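Putative regulator (PDB 3HFI) is of unknown function but probably regulates transcription, its UTRA domain being of the kind that senses small-molecule effectors in GntR-family regulators. Local coordinates at residues Q50-L55 against E70-I75. Residues are numbered along the deposited sequence; the frame is centred on the assembly and turned at random.
Sequences QDILYL and ENRINI
A chi1 of 166° swings the Tyr-54 ring away from its own amide nitrogen, and the Arg-72 chain runs straight from CG to NE; the phenol ring and the guanidinium thus meet on one face of a beta hairpin. The hairpin is made of strands 51-60 and 65-73 and belongs to the antiparallel sheet of the UTRA domain. Tyr-54 and Arg-72 form a non-hydrogen-bonded pair. CD1 of Tyr-54 sits over the centre of the Arg-72 guanidinium, 3.7 Å above its plane. The two planes are inclined by 63°, so the groups do not stack flat. Arg-72 NE forms a salt bridge with Glu-34 of the neighbouring strand 26-35, which probably steadies the guanidinium beside the ring. CD1 of Ile-52 packs against CG of Arg-72 at 3.7 Å.

Leu-53 with Ile-73 and Leu-55 with Asn-71 are hydrogen-bonded pairs on either side of it. Each has two backbone bonds, such as Leu-55 N to Asn-71 O at 2.9 Å. Their side chains lie on the opposite face, where helix 91-99 packs. There CD1 of Ile-73 touches CD2 of Leu-55 at 3.9 Å. Asn-71 turns its amide to Arg-57 and Glu-147. Beyond the pairs, CG2 of Ile-75 presses on CB of Leu-53 at 3.5 Å.

Glu-70 is buried, and its carboxylate has several partners. OE1 forms a salt bridge with Arg-119 and accepts a hydrogen bond from Trp-152 NE1. OE2 lies in the plane of the Tyr-54 ring, with the carboxylate nearly perpendicular to it. Tyr-54 OH is modelled only 2.3 Å from Glu-70 OE2, as a hydrogen bond to it; that length is doubtfully short.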
ATOM      1  N   GLN A  50      18.071  -1.840 -20.224  1.00  8.83           N
ATOM      2  CA  GLN A  50      18.601  -0.702 -19.526  1.00 10.15           C
ATOM      3  C   GLN A  50      18.959  -1.085 -18.102  1.00  9.94           C
ATOM      4  O   GLN A  50      18.182  -1.733 -17.460  1.00  7.42           O
ATOM      5  CB  GLN A  50      17.557   0.378 -19.454  1.00  9.86           C
ATOM      6  CG  GLN A  50      18.121   1.635 -18.919  1.00 15.92           C
ATOM      7  CD  GLN A  50      17.230   2.776 -19.164  1.00 22.29           C
ATOM      8  OE1 GLN A  50      17.114   3.209 -20.302  1.00 30.13           O
ATOM      9  NE2 GLN A  50      16.601   3.303 -18.115  1.00 25.25           N
ATOM     10  N   ASP A  51      20.128  -0.676 -17.621  1.00 10.47           N
ATOM     11  CA  ASP A  51      20.548  -1.032 -16.272  1.00 11.73           C
ATOM     12  C   ASP A  51      19.630  -0.465 -15.218  1.00 12.35           C
ATOM     13  O   ASP A  51      19.146   0.665 -15.310  1.00 15.50           O
ATOM     14  CB  ASP A  51      21.996  -0.594 -16.036  1.00 13.60           C
ATOM     15  CG  ASP A  51      23.005  -1.549 -16.608  1.00 14.31           C
ATOM     16  OD1 ASP A  51      22.666  -2.697 -16.971  1.00 20.70           O
ATOM     17  OD2 ASP A  51      24.192  -1.190 -16.623  1.00 21.99           O
ATOM     18  N   ILE A  52      19.229  -1.312 -14.284  1.00 12.92           N
ATOM     19  CA  ILE A  52      18.469  -0.886 -13.140  1.00 11.35           C
ATOM     20  C   ILE A  52      19.181  -1.382 -11.917  1.00 10.69           C
ATOM     21  O   ILE A  52      20.070  -2.270 -12.009  1.00 11.69           O
ATOM     22  CB  ILE A  52      16.993  -1.368 -13.209  1.00 13.48           C
ATOM     23  CG1 ILE A  52      16.851  -2.926 -13.327  1.00 14.59           C
ATOM     24  CG2 ILE A  52      16.244  -0.623 -14.342  1.00 11.87           C
ATOM     25  CD1 ILE A  52      16.964  -3.700 -11.985  1.00 22.17           C
ATOM     26  N   LEU A  53      18.842  -0.804 -10.767  1.00  9.95           N
ATOM     27  CA  LEU A  53      19.351  -1.275  -9.465  1.00  9.86           C
ATOM     28  C   LEU A  53      18.386  -2.304  -8.803  1.00  9.77           C
ATOM     29  O   LEU A  53      17.193  -2.032  -8.643  1.00  9.57           O
ATOM     30  CB  LEU A  53      19.560  -0.079  -8.512  1.00 10.07           C
ATOM     31  CG  LEU A  53      20.042  -0.356  -7.071  1.00 11.85           C
ATOM     32  CD1 LEU A  53      21.402  -1.025  -7.151  1.00  9.60           C
ATOM     33  CD2 LEU A  53      20.076   0.961  -6.264  1.00 13.48           C
ATOM     34  N   TYR A  54      18.885  -3.489  -8.464  1.00  9.37           N
ATOM     35  CA  TYR A  54      18.106  -4.484  -7.815  1.00  9.49           C
ATOM     36  C   TYR A  54      18.535  -4.453  -6.340  1.00  9.90           C
ATOM     37  O   TYR A  54      19.701  -4.415  -6.066  1.00  9.40           O
ATOM     38  CB  TYR A  54      18.416  -5.838  -8.385  1.00 10.77           C
ATOM     39  CG  TYR A  54      17.901  -6.993  -7.551  1.00  9.66           C
ATOM     40  CD1 TYR A  54      16.627  -7.529  -7.773  1.00 13.82           C
ATOM     41  CD2 TYR A  54      18.688  -7.574  -6.582  1.00 13.53           C
ATOM     42  CE1 TYR A  54      16.157  -8.605  -7.053  1.00 12.34           C
ATOM     43  CE2 TYR A  54      18.214  -8.680  -5.823  1.00 13.25           C
ATOM     44  CZ  TYR A  54      16.945  -9.179  -6.080  1.00 13.60           C
ATOM     45  OH  TYR A  54      16.425 -10.221  -5.318  1.00 15.92           O
ATOM     46  N   LEU A  55      17.581  -4.407  -5.408  1.00 10.19           N
ATOM     47  CA  LEU A  55      17.858  -4.433  -3.975  1.00 11.17           C
ATOM     48  C   LEU A  55      17.015  -5.513  -3.364  1.00 11.98           C
ATOM     49  O   LEU A  55      15.793  -5.537  -3.569  1.00 10.86           O
ATOM     50  CB  LEU A  55      17.423  -3.123  -3.366  1.00 12.49           C
ATOM     51  CG  LEU A  55      18.275  -2.098  -2.734  1.00 19.75           C
ATOM     52  CD1 LEU A  55      19.581  -1.813  -3.532  1.00 22.65           C
ATOM     53  CD2 LEU A  55      17.383  -0.855  -2.498  1.00 19.55           C
ATOM     54  N   GLU A  70      12.060  -7.254  -2.895  1.00 13.09           N
ATOM     55  CA  GLU A  70      12.985  -7.100  -4.035  1.00 12.65           C
ATOM     56  C   GLU A  70      12.570  -5.874  -4.810  1.00 12.23           C
ATOM     57  O   GLU A  70      11.498  -5.861  -5.438  1.00 13.44           O
ATOM     58  CB  GLU A  70      12.865  -8.319  -4.914  1.00 12.82           C
ATOM     59  CG  GLU A  70      13.252  -9.525  -4.189  1.00 14.67           C
ATOM     60  CD  GLU A  70      13.186 -10.716  -5.088  1.00 20.02           C
ATOM     61  OE1 GLU A  70      12.078 -11.304  -5.207  1.00 21.32           O
ATOM     62  OE2 GLU A  70      14.259 -11.072  -5.642  1.00 23.91           O
ATOM     63  N   ASN A  71      13.345  -4.812  -4.691  1.00 10.16           N
ATOM     64  CA  ASN A  71      13.081  -3.568  -5.368  1.00 10.41           C
ATOM     65  C   ASN A  71      13.905  -3.490  -6.669  1.00 10.39           C
ATOM     66  O   ASN A  71      15.076  -3.880  -6.687  1.00 11.90           O
ATOM     67  CB  ASN A  71      13.488  -2.377  -4.466  1.00 10.51           C
ATOM     68  CG  ASN A  71      12.822  -2.381  -3.135  1.00 11.21           C
ATOM     69  OD1 ASN A  71      13.468  -2.511  -2.094  1.00 14.79           O
ATOM     70  ND2 ASN A  71      11.514  -2.165  -3.147  1.00  9.78           N
ATOM     71  N   ARG A  72      13.321  -2.969  -7.734  1.00 11.27           N
ATOM     72  CA  ARG A  72      14.024  -2.686  -8.945  1.00 11.35           C
ATOM     73  C   ARG A  72      13.723  -1.229  -9.309  1.00 11.22           C
ATOM     74  O   ARG A  72      12.581  -0.841  -9.525  1.00 11.06           O
ATOM     75  CB  ARG A  72      13.541  -3.621 -10.023  1.00 11.50           C
ATOM     76  CG  ARG A  72      14.176  -5.011  -9.931  1.00 12.71           C
ATOM     77  CD  ARG A  72      13.548  -5.977 -10.822  1.00 13.52           C
ATOM     78  NE  ARG A  72      14.234  -7.285 -10.824  1.00 16.21           N
ATOM     79  CZ  ARG A  72      13.818  -8.337 -10.121  1.00 17.60           C
ATOM     80  NH1 ARG A  72      12.796  -8.240  -9.310  1.00 15.10           N
ATOM     81  NH2 ARG A  72      14.463  -9.476 -10.173  1.00 17.39           N
ATOM     82  N   ILE A  73      14.787  -0.449  -9.393  1.00 11.05           N
ATOM     83  CA  ILE A  73      14.769   1.017  -9.416  1.00 11.75           C
ATOM     84  C   ILE A  73      15.383   1.571 -10.702  1.00 12.91           C
ATOM     85  O   ILE A  73      16.498   1.172 -11.076  1.00 12.07           O
ATOM     86  CB  ILE A  73      15.557   1.585  -8.200  1.00 11.30           C
ATOM     87  CG1 ILE A  73      14.916   1.095  -6.889  1.00 12.67           C
ATOM     88  CG2 ILE A  73      15.498   3.080  -8.257  1.00 11.99           C
ATOM     89  CD1 ILE A  73      15.926   0.622  -5.833  1.00 12.37           C
ATOM     90  N   ASN A  74      14.651   2.469 -11.384  1.00 13.65           N
ATOM     91  CA  ASN A  74      15.182   3.179 -12.531  1.00 15.21           C
ATOM     92  C   ASN A  74      16.181   4.220 -12.038  1.00 17.25           C
ATOM     93  O   ASN A  74      15.813   5.291 -11.563  1.00 18.96           O
ATOM     94  CB  ASN A  74      14.054   3.874 -13.284  1.00 15.36           C
ATOM     95  CG  ASN A  74      14.535   4.585 -14.500  1.00 15.57           C
ATOM     96  OD1 ASN A  74      15.729   4.569 -14.812  1.00 17.73           O
ATOM     97  ND2 ASN A  74      13.618   5.185 -15.227  1.00 11.02           N
ATOM     98  N   ILE A  75      17.445   3.924 -12.170  1.00 18.64           N
ATOM     99  CA  ILE A  75      18.501   4.770 -11.625  1.00 20.41           C
ATOM    100  C   ILE A  75      18.726   6.072 -12.413  1.00 22.06           C
ATOM    101  O   ILE A  75      19.237   7.056 -11.868  1.00 20.73           O
ATOM    102  CB  ILE A  75      19.816   3.963 -11.445  1.00 20.82           C
ATOM    103  CG1 ILE A  75      20.317   3.341 -12.726  1.00 23.82           C
ATOM    104  CG2 ILE A  75      19.609   2.803 -10.518  1.00 20.17           C
ATOM    105  CD1 ILE A  75      21.203   2.083 -12.400  1.00 27.18           C
TER